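Local atomic coordinates of TRAP dicarboxylate transporter-DctP subunit (Rhodobacter sphaeroides, PDB entry 4PE3), a protein that probably binds a small organic acid in the periplasm and hands it to a TRAP-type membrane transporter. Residues H32-S37 / T65-P70; G91-T96 / P241-S246; N183-A188 / A306-I311. All blocks are in the same frame, centred on the assembly; numbering follows the deposited sequence. Where two conformers were deposited one is given.

How the contacts relate
Contacts 1 and 2 belong to one five-stranded mixed sheet. Strands 32-37 and 91-95 are neighbours in it, so the two contacts touch directly, with their centres about 13 Å apart. Contact 1 pairs the edge strand 65-69 with 32-37. Contact 2 adds strand 243-248 on the far side of 91-95. Contact 3 is a helix pair beside the second, four-stranded sheet. Its centre lies about 39 Å from that of contact 1, across the centre of the chain, and about 26 Å from that of contact 2. Contact 1 closes before the others open, while contacts 2 and 3 interleave along the chain. The chain thus passes between the two halves of this open, unliganded binding protein.

Contact 1 of 3, residues H32-S37 / T65-P70; sequences HFRFQS and TIELMP
F33 and F35 of strand 32-37 meet I66 of strand 65-69 in a parallel pair that belongs to a beta-alpha-beta unit. Helix 44-59 makes the crossover between the strands. Five backbone hydrogen bonds zip them together, from F33 N to T65 O at one end to S37 N to M69 O at the other. I66 puts both its branches to use on the side of the two phenylalanines. Its CD1 comes within 3.8 Å of F35 CE1, meeting the ring obliquely, and lies 4.0 Å from F33 CB. Its CG2 stands 3.9 Å from F35 CD1. F33 CB in turn sits at the edge of the F35 ring, in its plane. V245 and M247 of strand 243-248 also touch F35. With F35 cut back to an alanine, I66 CD1 and CG2 would probably lose the ring they pack on, and a gap would open toward V245 and M247.

The other side of the sheet is more polar. H32 and T65 lie alongside each other, and H32 ND1 meets T65 OG1 at 2.8 Å, at the edge of the imidazole; the bond is bent, at 136°. T65 chi1 of 66° sets OG1 between its own N and carbonyl carbon, facing the histidine. R34 bends at chi3 (77°), and its guanidinium presents one face to the selenium of M69, a selenomethionine. M69 was modelled in two conformers, so this approach is tentative. E67 OE2 lies near the guanidinium edge, but at 4.4 Å from R34 NE it is too far for a salt bridge. Q36 extends past the end of strand 65-69: its OE1 and NE2 bond to I74 N and V75 O, and its CG rests 3.6 Å from P70 O.

Contact 2 of 3, residues G91-T96 / P241-S246; sequences GHITDT and PLVEVS
H92, I93, T94 and D95 pair with S246, V245, E244 and V243 as antiparallel strands, buried within the five-stranded sheet. H92 with S246 and T94 with E244 are the hydrogen-bonded pairs. On their side of the sheet, the E244 carboxylate takes three donors. H92 NE2 reaches OE2 at 2.9 Å in the plane of its own ring, but from above the carboxylate, the two planes standing 89° apart. S246 OG meets the same OE2 at 2.8 Å from the opposite face, on the anti side. T96 OG1 donates to E244 OE1 at 2.8 Å, also on the anti side. A bound acetate, probably from the crystallisation liquor, also lies about 3 Å from the E244 side chain.

Strand 243-248 runs against its neighbour 91-95, and the order 65-69, 32-37, 91-95, 243-248, 144-150 matches the type II solute-binding fold, in which one strand enters the sheet after the chain has visited the other domain. T94 CG2 lies 3.4 Å above the centre of the H92 ring, and H92 ND1 bonds T80 OG1; together they probably limit how the imidazole can turn. On the other side of the sheet, I93 CG2 packs 3.6 Å from V243 CG1 and 4.1 Å from V245 CG2. F52 of helix 44-59 covers I93 and V245.

Contact 3 of 3, residues N183-A188 / A306-I311; sequences NVFAAA and AKFRGI
The backbone N of A188 is held twice within its own segment, and I311 of the other helix lies against it. It donates to V184 O at 3.0 Å and, weakly, to F185 O at 3.1 Å, at the end of helix 180-187. I311 CG2 rests 3.8 Å from this same N. No hydrogen bond crosses between the segments, so the contact itself is apolar.

I311 does most of its work with that one methyl. CG2 also touches A187 CB at 3.9 Å and A188 CB at 4.1 Å, so the branch covers the last residues of 183-188. The two alanines are small enough to let it settle close to the backbone.

V184 and F308 make the second part of the contact. V184 carries CG1 anti to its N (chi1 170°), which turns this methyl to the far end of the F308 ring, 3.6 Å from CZ. F308 has CG anti to its N as well (chi1 -167°), and this sends the ring across to the other helix. The methyl comes in obliquely to the ring. F185 CE1 is a looser neighbour, 4.4 Å from F308 CZ. Beyond the segments, F237 meets F308 edge-to-face, and H238 does the same with F185. F157 lies nearly parallel to the F185 ring.

The short helix axes are 109° apart in direction and approach to 10.1 Å. Helix 180-187 links the neighbouring parallel strands 173-175 and 191-193, so helix 302-320 here packs across the helix of a beta-alpha-beta unit in the second sheet of the solute-binding fold.

Contact 1 of 3, residues H32-S37 / T65-P70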
loop_
_atom_site.group_PDB
_atom_site.type_symbol
_atom_site.label_atom_id
_atom_site.label_comp_id
_atom_site.label_asym_id
_atom_site.label_seq_id
_atom_site.Cartn_x
_atom_site.Cartn_y
_atom_site.Cartn_z
ATOM N N HIS A 32 21.896 -15.904 -9.770
ATOM C CA HIS A 32 21.149 -15.046 -10.669
ATOM C C HIS A 32 19.661 -15.326 -10.463
ATOM O O HIS A 32 19.186 -16.429 -10.747
ATOM C CB HIS A 32 21.579 -15.319 -12.109
ATOM C CG HIS A 32 23.059 -15.233 -12.312
ATOM N ND1 HIS A 32 23.713 -14.044 -12.554
ATOM C CD2 HIS A 32 24.016 -16.191 -12.298
ATOM C CE1 HIS A 32 25.009 -14.275 -12.685
ATOM N NE2 HIS A 32 25.218 -15.570 -12.537
ATOM N N PHE A 33 18.931 -14.350 -9.929
ATOM C CA PHE A 33 17.528 -14.553 -9.584
ATOM C C PHE A 33 16.613 -13.641 -10.397
ATOM O O PHE A 33 16.754 -12.420 -10.360
ATOM C CB PHE A 33 17.270 -14.218 -8.115
ATOM C CG PHE A 33 18.061 -15.052 -7.134
ATOM C CD1 PHE A 33 18.181 -16.430 -7.267
ATOM C CD2 PHE A 33 18.669 -14.434 -6.056
ATOM C CE1 PHE A 33 18.896 -17.161 -6.332
ATOM C CE2 PHE A 33 19.393 -15.172 -5.132
ATOM C CZ PHE A 33 19.502 -16.517 -5.277
ATOM N N ARG A 34 15.623 -14.233 -11.039
ATOM C CA ARG A 34 14.658 -13.490 -11.857
ATOM C C ARG A 34 13.412 -13.153 -11.032
ATOM O O ARG A 34 12.762 -14.063 -10.481
ATOM C CB ARG A 34 14.282 -14.336 -13.068
ATOM C CG ARG A 34 15.452 -15.145 -13.617
ATOM C CD ARG A 34 14.966 -16.299 -14.461
ATOM N NE ARG A 34 14.544 -15.847 -15.782
ATOM C CZ ARG A 34 13.440 -16.242 -16.411
ATOM N NH1 ARG A 34 12.604 -17.112 -15.854
ATOM N NH2 ARG A 34 13.180 -15.764 -17.621
ATOM N N PHE A 35 13.116 -11.867 -10.926
ATOM C CA PHE A 35 11.962 -11.371 -10.194
ATOM C C PHE A 35 10.962 -10.738 -11.129
ATOM O O PHE A 35 11.351 -9.956 -11.989
ATOM C CB PHE A 35 12.402 -10.297 -9.214
ATOM C CG PHE A 35 12.883 -10.816 -7.910
ATOM C CD1 PHE A 35 13.988 -11.642 -7.832
ATOM C CD2 PHE A 35 12.235 -10.448 -6.737
ATOM C CE1 PHE A 35 14.427 -12.099 -6.611
ATOM C CE2 PHE A 35 12.683 -10.915 -5.516
ATOM C CZ PHE A 35 13.772 -11.745 -5.463
ATOM N N GLN A 36 9.689 -11.063 -11.006
ATOM C CA GLN A 36 8.662 -10.419 -11.782
ATOM C C GLN A 36 7.930 -9.356 -10.974
ATOM O O GLN A 36 7.537 -9.591 -9.820
ATOM C CB GLN A 36 7.669 -11.427 -12.312
ATOM C CG GLN A 36 6.782 -10.796 -13.353
ATOM C CD GLN A 36 5.865 -11.765 -14.022
ATOM O OE1 GLN A 36 6.287 -12.550 -14.880
ATOM N NE2 GLN A 36 4.594 -11.737 -13.634
ATOM N N SER A 37 7.768 -8.177 -11.557
ATOM C CA SER A 37 7.080 -7.044 -10.949
ATOM C C SER A 37 5.597 -7.143 -11.232
ATOM O O SER A 37 5.182 -7.805 -12.172
ATOM C CB SER A 37 7.638 -5.772 -11.580
ATOM O OG SER A 37 7.019 -4.624 -11.001
ATOM N N THR A 65 22.853 -11.366 -8.493
ATOM C CA THR A 65 22.247 -10.431 -9.428
ATOM C C THR A 65 20.746 -10.703 -9.488
ATOM O O THR A 65 20.297 -11.841 -9.279
ATOM C CB THR A 65 22.859 -10.557 -10.833
ATOM O OG1 THR A 65 22.549 -11.837 -11.389
ATOM C CG2 THR A 65 24.377 -10.394 -10.793
ATOM N N ILE A 66 19.979 -9.651 -9.746
ATOM C CA ILE A 66 18.536 -9.734 -9.850
ATOM C C ILE A 66 18.168 -9.272 -11.244
ATOM O O ILE A 66 18.576 -8.191 -11.670
ATOM C CB ILE A 66 17.835 -8.772 -8.864
ATOM C CG1 ILE A 66 18.220 -9.077 -7.412
ATOM C CG2 ILE A 66 16.313 -8.809 -9.032
ATOM C CD1 ILE A 66 17.826 -10.458 -6.935
ATOM N N GLU A 67 17.407 -10.093 -11.951
ATOM C CA GLU A 67 16.832 -9.695 -13.224
ATOM C C GLU A 67 15.380 -9.294 -13.003
ATOM O O GLU A 67 14.547 -10.137 -12.685
ATOM C CB GLU A 67 16.915 -10.852 -14.204
ATOM C CG GLU A 67 16.469 -10.488 -15.578
ATOM C CD GLU A 67 17.132 -11.337 -16.624
ATOM O OE1 GLU A 67 17.418 -10.784 -17.698
ATOM O OE2 GLU A 67 17.375 -12.542 -16.372
ATOM N N LEU A 68 15.074 -8.007 -13.183
ATOM C CA LEU A 68 13.742 -7.481 -12.944
ATOM C C LEU A 68 12.897 -7.511 -14.228
ATOM O O LEU A 68 13.273 -6.907 -15.226
ATOM C CB LEU A 68 13.857 -6.041 -12.426
ATOM C CG LEU A 68 12.559 -5.289 -12.138
ATOM C CD1 LEU A 68 11.871 -5.866 -10.915
ATOM C CD2 LEU A 68 12.846 -3.775 -11.995
HETATM N N MSE A 69 11.754 -8.177 -14.190
HETATM C CA MSE A 69 10.935 -8.374 -15.377
HETATM C C MSE A 69 9.562 -7.741 -15.181
HETATM O O MSE A 69 8.939 -7.919 -14.149
HETATM C CB MSE A 69 10.793 -9.871 -15.643
HETATM C CG MSE A 69 12.129 -10.577 -15.870
HETATM SE SE MSE A 69 11.989 -12.525 -15.891
HETATM C CE MSE A 69 11.027 -12.788 -14.220
ATOM N N PRO A 70 9.068 -7.006 -16.179
ATOM C CA PRO A 70 7.750 -6.377 -16.011
ATOM C C PRO A 70 6.628 -7.396 -15.824
ATOM O O PRO A 70 6.769 -8.585 -16.141
ATOM C CB PRO A 70 7.540 -5.607 -17.317
ATOM C CG PRO A 70 8.838 -5.591 -17.996
ATOM C CD PRO A 70 9.692 -6.686 -17.468
#

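Contact 2 of 3, residues G91-T96 / P241-S246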
loop_
_atom_site.group_PDB
_atom_site.type_symbol
_atom_site.label_atom_id
_atom_site.label_comp_id
_atom_site.label_asym_id
_atom_site.label_seq_id
_atom_site.Cartn_x
_atom_site.Cartn_y
_atom_site.Cartn_z
ATOM N N GLY A 91 11.457 -14.799 -7.778
ATOM C CA GLY A 91 10.809 -13.937 -6.812
ATOM C C GLY A 91 9.823 -13.021 -7.485
ATOM O O GLY A 91 9.612 -13.080 -8.706
ATOM N N HIS A 92 9.201 -12.172 -6.676
ATOM C CA HIS A 92 8.318 -11.123 -7.189
ATOM C C HIS A 92 8.372 -9.864 -6.358
ATOM O O HIS A 92 8.812 -9.880 -5.193
ATOM C CB HIS A 92 6.864 -11.611 -7.374
ATOM C CG HIS A 92 6.160 -12.041 -6.116
ATOM N ND1 HIS A 92 5.043 -12.841 -6.167
ATOM C CD2 HIS A 92 6.346 -11.727 -4.809
ATOM C CE1 HIS A 92 4.590 -13.039 -4.937
ATOM N NE2 HIS A 92 5.372 -12.388 -4.098
ATOM N N ILE A 93 7.957 -8.772 -6.982
ATOM C CA ILE A 93 7.718 -7.512 -6.295
ATOM C C ILE A 93 6.295 -7.193 -6.693
ATOM O O ILE A 93 6.041 -6.795 -7.832
ATOM C CB ILE A 93 8.692 -6.399 -6.739
ATOM C CG1 ILE A 93 10.148 -6.818 -6.548
ATOM C CG2 ILE A 93 8.377 -5.127 -5.955
ATOM C CD1 ILE A 93 11.172 -5.789 -6.973
ATOM N N THR A 94 5.337 -7.395 -5.785
ATOM C CA THR A 94 3.948 -7.392 -6.201
ATOM C C THR A 94 2.969 -6.959 -5.108
ATOM O O THR A 94 3.327 -6.862 -3.944
ATOM C CB THR A 94 3.545 -8.782 -6.750
ATOM O OG1 THR A 94 2.322 -8.663 -7.482
ATOM C CG2 THR A 94 3.378 -9.790 -5.615
ATOM N N ASP A 95 1.748 -6.704 -5.532
ATOM C CA ASP A 95 0.681 -6.211 -4.679
ATOM C C ASP A 95 0.110 -7.395 -3.957
ATOM O O ASP A 95 -0.539 -8.254 -4.551
ATOM C CB ASP A 95 -0.383 -5.588 -5.589
ATOM C CG ASP A 95 -1.470 -4.857 -4.847
ATOM O OD1 ASP A 95 -1.910 -5.311 -3.777
ATOM O OD2 ASP A 95 -1.915 -3.813 -5.383
ATOM N N THR A 96 0.327 -7.448 -2.647
ATOM C CA THR A 96 -0.117 -8.582 -1.834
ATOM C C THR A 96 -1.640 -8.746 -1.848
ATOM O O THR A 96 -2.157 -9.849 -1.668
ATOM C CB THR A 96 0.428 -8.429 -0.393
ATOM O OG1 THR A 96 1.858 -8.387 -0.454
ATOM C CG2 THR A 96 -0.021 -9.567 0.531
ATOM N N PRO A 241 -1.209 0.815 0.028
ATOM C CA PRO A 241 -1.021 -0.583 -0.369
ATOM C C PRO A 241 0.365 -1.152 -0.052
ATOM O O PRO A 241 1.381 -0.481 -0.182
ATOM C CB PRO A 241 -1.247 -0.562 -1.881
ATOM C CG PRO A 241 -1.992 0.706 -2.153
ATOM C CD PRO A 241 -1.575 1.678 -1.107
ATOM N N LEU A 242 0.387 -2.414 0.365
ATOM C CA LEU A 242 1.618 -3.144 0.669
ATOM C C LEU A 242 2.098 -3.865 -0.579
ATOM O O LEU A 242 1.358 -4.644 -1.172
ATOM C CB LEU A 242 1.363 -4.158 1.791
ATOM C CG LEU A 242 2.538 -4.833 2.476
ATOM C CD1 LEU A 242 2.154 -5.428 3.820
ATOM C CD2 LEU A 242 3.065 -5.930 1.588
ATOM N N VAL A 243 3.329 -3.563 -0.973
ATOM C CA VAL A 243 4.007 -4.300 -2.043
ATOM C C VAL A 243 5.087 -5.156 -1.398
ATOM O O VAL A 243 5.917 -4.672 -0.618
ATOM C CB VAL A 243 4.586 -3.337 -3.090
ATOM C CG1 VAL A 243 5.626 -3.998 -3.935
ATOM C CG2 VAL A 243 3.463 -2.817 -3.935
ATOM N N GLU A 244 4.996 -6.459 -1.620
ATOM C CA GLU A 244 5.959 -7.379 -1.038
ATOM C C GLU A 244 7.105 -7.661 -1.999
ATOM O O GLU A 244 6.895 -7.706 -3.228
ATOM C CB GLU A 244 5.295 -8.716 -0.685
ATOM C CG GLU A 244 4.745 -9.505 -1.874
ATOM C CD GLU A 244 4.110 -10.814 -1.456
ATOM O OE1 GLU A 244 2.881 -10.840 -1.228
ATOM O OE2 GLU A 244 4.835 -11.843 -1.351
ATOM N N VAL A 245 8.305 -7.816 -1.439
ATOM C CA VAL A 245 9.463 -8.351 -2.152
ATOM C C VAL A 245 9.724 -9.698 -1.498
ATOM O O VAL A 245 10.043 -9.773 -0.309
ATOM C CB VAL A 245 10.706 -7.447 -2.000
ATOM C CG1 VAL A 245 11.894 -8.012 -2.713
ATOM C CG2 VAL A 245 10.408 -6.045 -2.528
ATOM N N SER A 246 9.529 -10.753 -2.277
ATOM C CA SER A 246 9.588 -12.125 -1.774
ATOM C C SER A 246 10.243 -13.031 -2.809
ATOM O O SER A 246 10.221 -12.718 -4.009
ATOM C CB SER A 246 8.185 -12.639 -1.508
ATOM O OG SER A 246 7.499 -11.774 -0.617
#

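Contact 3 of 3, residues N183-A188 / A306-I311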
loop_
_atom_site.group_PDB
_atom_site.type_symbol
_atom_site.label_atom_id
_atom_site.label_comp_id
_atom_site.label_asym_id
_atom_site.label_seq_id
_atom_site.Cartn_x
_atom_site.Cartn_y
_atom_site.Cartn_z
ATOM N N ASN A 183 -16.639 -0.359 2.420
ATOM C CA ASN A 183 -17.280 -0.768 3.656
ATOM C C ASN A 183 -16.884 0.125 4.821
ATOM O O ASN A 183 -17.728 0.430 5.669
ATOM C CB ASN A 183 -16.992 -2.236 3.950
ATOM C CG ASN A 183 -17.669 -3.161 2.959
ATOM O OD1 ASN A 183 -18.625 -2.774 2.288
ATOM N ND2 ASN A 183 -17.173 -4.391 2.855
ATOM N N VAL A 184 -15.633 0.575 4.863
ATOM C CA VAL A 184 -15.186 1.532 5.871
ATOM C C VAL A 184 -15.866 2.892 5.671
ATOM O O VAL A 184 -16.372 3.480 6.632
ATOM C CB VAL A 184 -13.660 1.670 5.890
ATOM C CG1 VAL A 184 -13.208 2.817 6.760
ATOM C CG2 VAL A 184 -13.035 0.370 6.402
ATOM N N PHE A 185 -15.925 3.400 4.440
ATOM C CA PHE A 185 -16.616 4.670 4.221
ATOM C C PHE A 185 -18.082 4.574 4.609
ATOM O O PHE A 185 -18.603 5.494 5.238
ATOM C CB PHE A 185 -16.400 5.228 2.800
ATOM C CG PHE A 185 -15.079 5.929 2.650
ATOM C CD1 PHE A 185 -14.861 7.138 3.284
ATOM C CD2 PHE A 185 -14.044 5.384 1.918
ATOM C CE1 PHE A 185 -13.653 7.794 3.169
ATOM C CE2 PHE A 185 -12.829 6.052 1.822
ATOM C CZ PHE A 185 -12.640 7.238 2.457
ATOM N N ALA A 186 -18.741 3.465 4.283
ATOM C CA ALA A 186 -20.125 3.268 4.719
ATOM C C ALA A 186 -20.258 3.228 6.238
ATOM O O ALA A 186 -21.217 3.770 6.782
ATOM C CB ALA A 186 -20.694 2.021 4.117
ATOM N N ALA A 187 -19.313 2.582 6.917
ATOM C CA ALA A 187 -19.339 2.523 8.369
ATOM C C ALA A 187 -19.174 3.921 8.976
ATOM O O ALA A 187 -19.660 4.191 10.082
ATOM C CB ALA A 187 -18.234 1.598 8.852
ATOM N N ALA A 188 -18.491 4.807 8.260
ATOM C CA ALA A 188 -18.323 6.202 8.671
ATOM C C ALA A 188 -19.531 7.071 8.300
ATOM O O ALA A 188 -19.545 8.261 8.576
ATOM C CB ALA A 188 -17.069 6.797 8.040
ATOM N N ALA A 306 -7.108 8.861 14.628
ATOM C CA ALA A 306 -7.396 7.782 15.586
ATOM C C ALA A 306 -8.888 7.439 15.576
ATOM O O ALA A 306 -9.253 6.273 15.662
ATOM C CB ALA A 306 -6.945 8.170 16.997
ATOM N N LYS A 307 -9.745 8.445 15.447
ATOM C CA LYS A 307 -11.172 8.191 15.329
ATOM C C LYS A 307 -11.468 7.387 14.053
ATOM O O LYS A 307 -12.270 6.458 14.065
ATOM C CB LYS A 307 -11.953 9.512 15.374
ATOM C CG LYS A 307 -12.121 10.039 16.792
ATOM C CD LYS A 307 -12.489 11.521 16.828
ATOM C CE LYS A 307 -13.697 11.813 16.004
ATOM N NZ LYS A 307 -14.052 13.273 16.087
ATOM N N PHE A 308 -10.817 7.736 12.946
ATOM C CA PHE A 308 -11.030 6.988 11.709
ATOM C C PHE A 308 -10.577 5.524 11.861
ATOM O O PHE A 308 -11.272 4.608 11.425
ATOM C CB PHE A 308 -10.356 7.663 10.520
ATOM C CG PHE A 308 -10.811 7.116 9.204
ATOM C CD1 PHE A 308 -12.009 7.535 8.640
ATOM C CD2 PHE A 308 -10.055 6.167 8.534
ATOM C CE1 PHE A 308 -12.436 7.020 7.416
ATOM C CE2 PHE A 308 -10.478 5.650 7.311
ATOM C CZ PHE A 308 -11.664 6.069 6.755
ATOM N N ARG A 309 -9.456 5.306 12.537
ATOM C CA ARG A 309 -9.036 3.929 12.831
ATOM C C ARG A 309 -10.093 3.138 13.581
ATOM O O ARG A 309 -10.313 1.963 13.319
ATOM C CB ARG A 309 -7.763 3.873 13.674
ATOM C CG ARG A 309 -6.567 4.383 12.958
ATOM C CD ARG A 309 -5.286 4.050 13.697
ATOM N NE ARG A 309 -4.202 4.653 12.955
ATOM C CZ ARG A 309 -3.790 5.910 13.085
ATOM N NH1 ARG A 309 -4.303 6.694 14.029
ATOM N NH2 ARG A 309 -2.822 6.357 12.288
ATOM N N GLY A 310 -10.734 3.795 14.532
ATOM C CA GLY A 310 -11.734 3.133 15.346
ATOM C C GLY A 310 -12.939 2.722 14.526
ATOM O O GLY A 310 -13.504 1.653 14.717
ATOM N N ILE A 311 -13.343 3.570 13.590
ATOM C CA ILE A 311 -14.445 3.200 12.723
ATOM C C ILE A 311 -14.008 2.033 11.834
ATOM O O ILE A 311 -14.728 1.062 11.665
ATOM C CB ILE A 311 -14.902 4.390 11.868
ATOM C CG1 ILE A 311 -15.681 5.358 12.747
ATOM C CG2 ILE A 311 -15.784 3.931 10.737
ATOM C CD1 ILE A 311 -15.226 6.767 12.639
#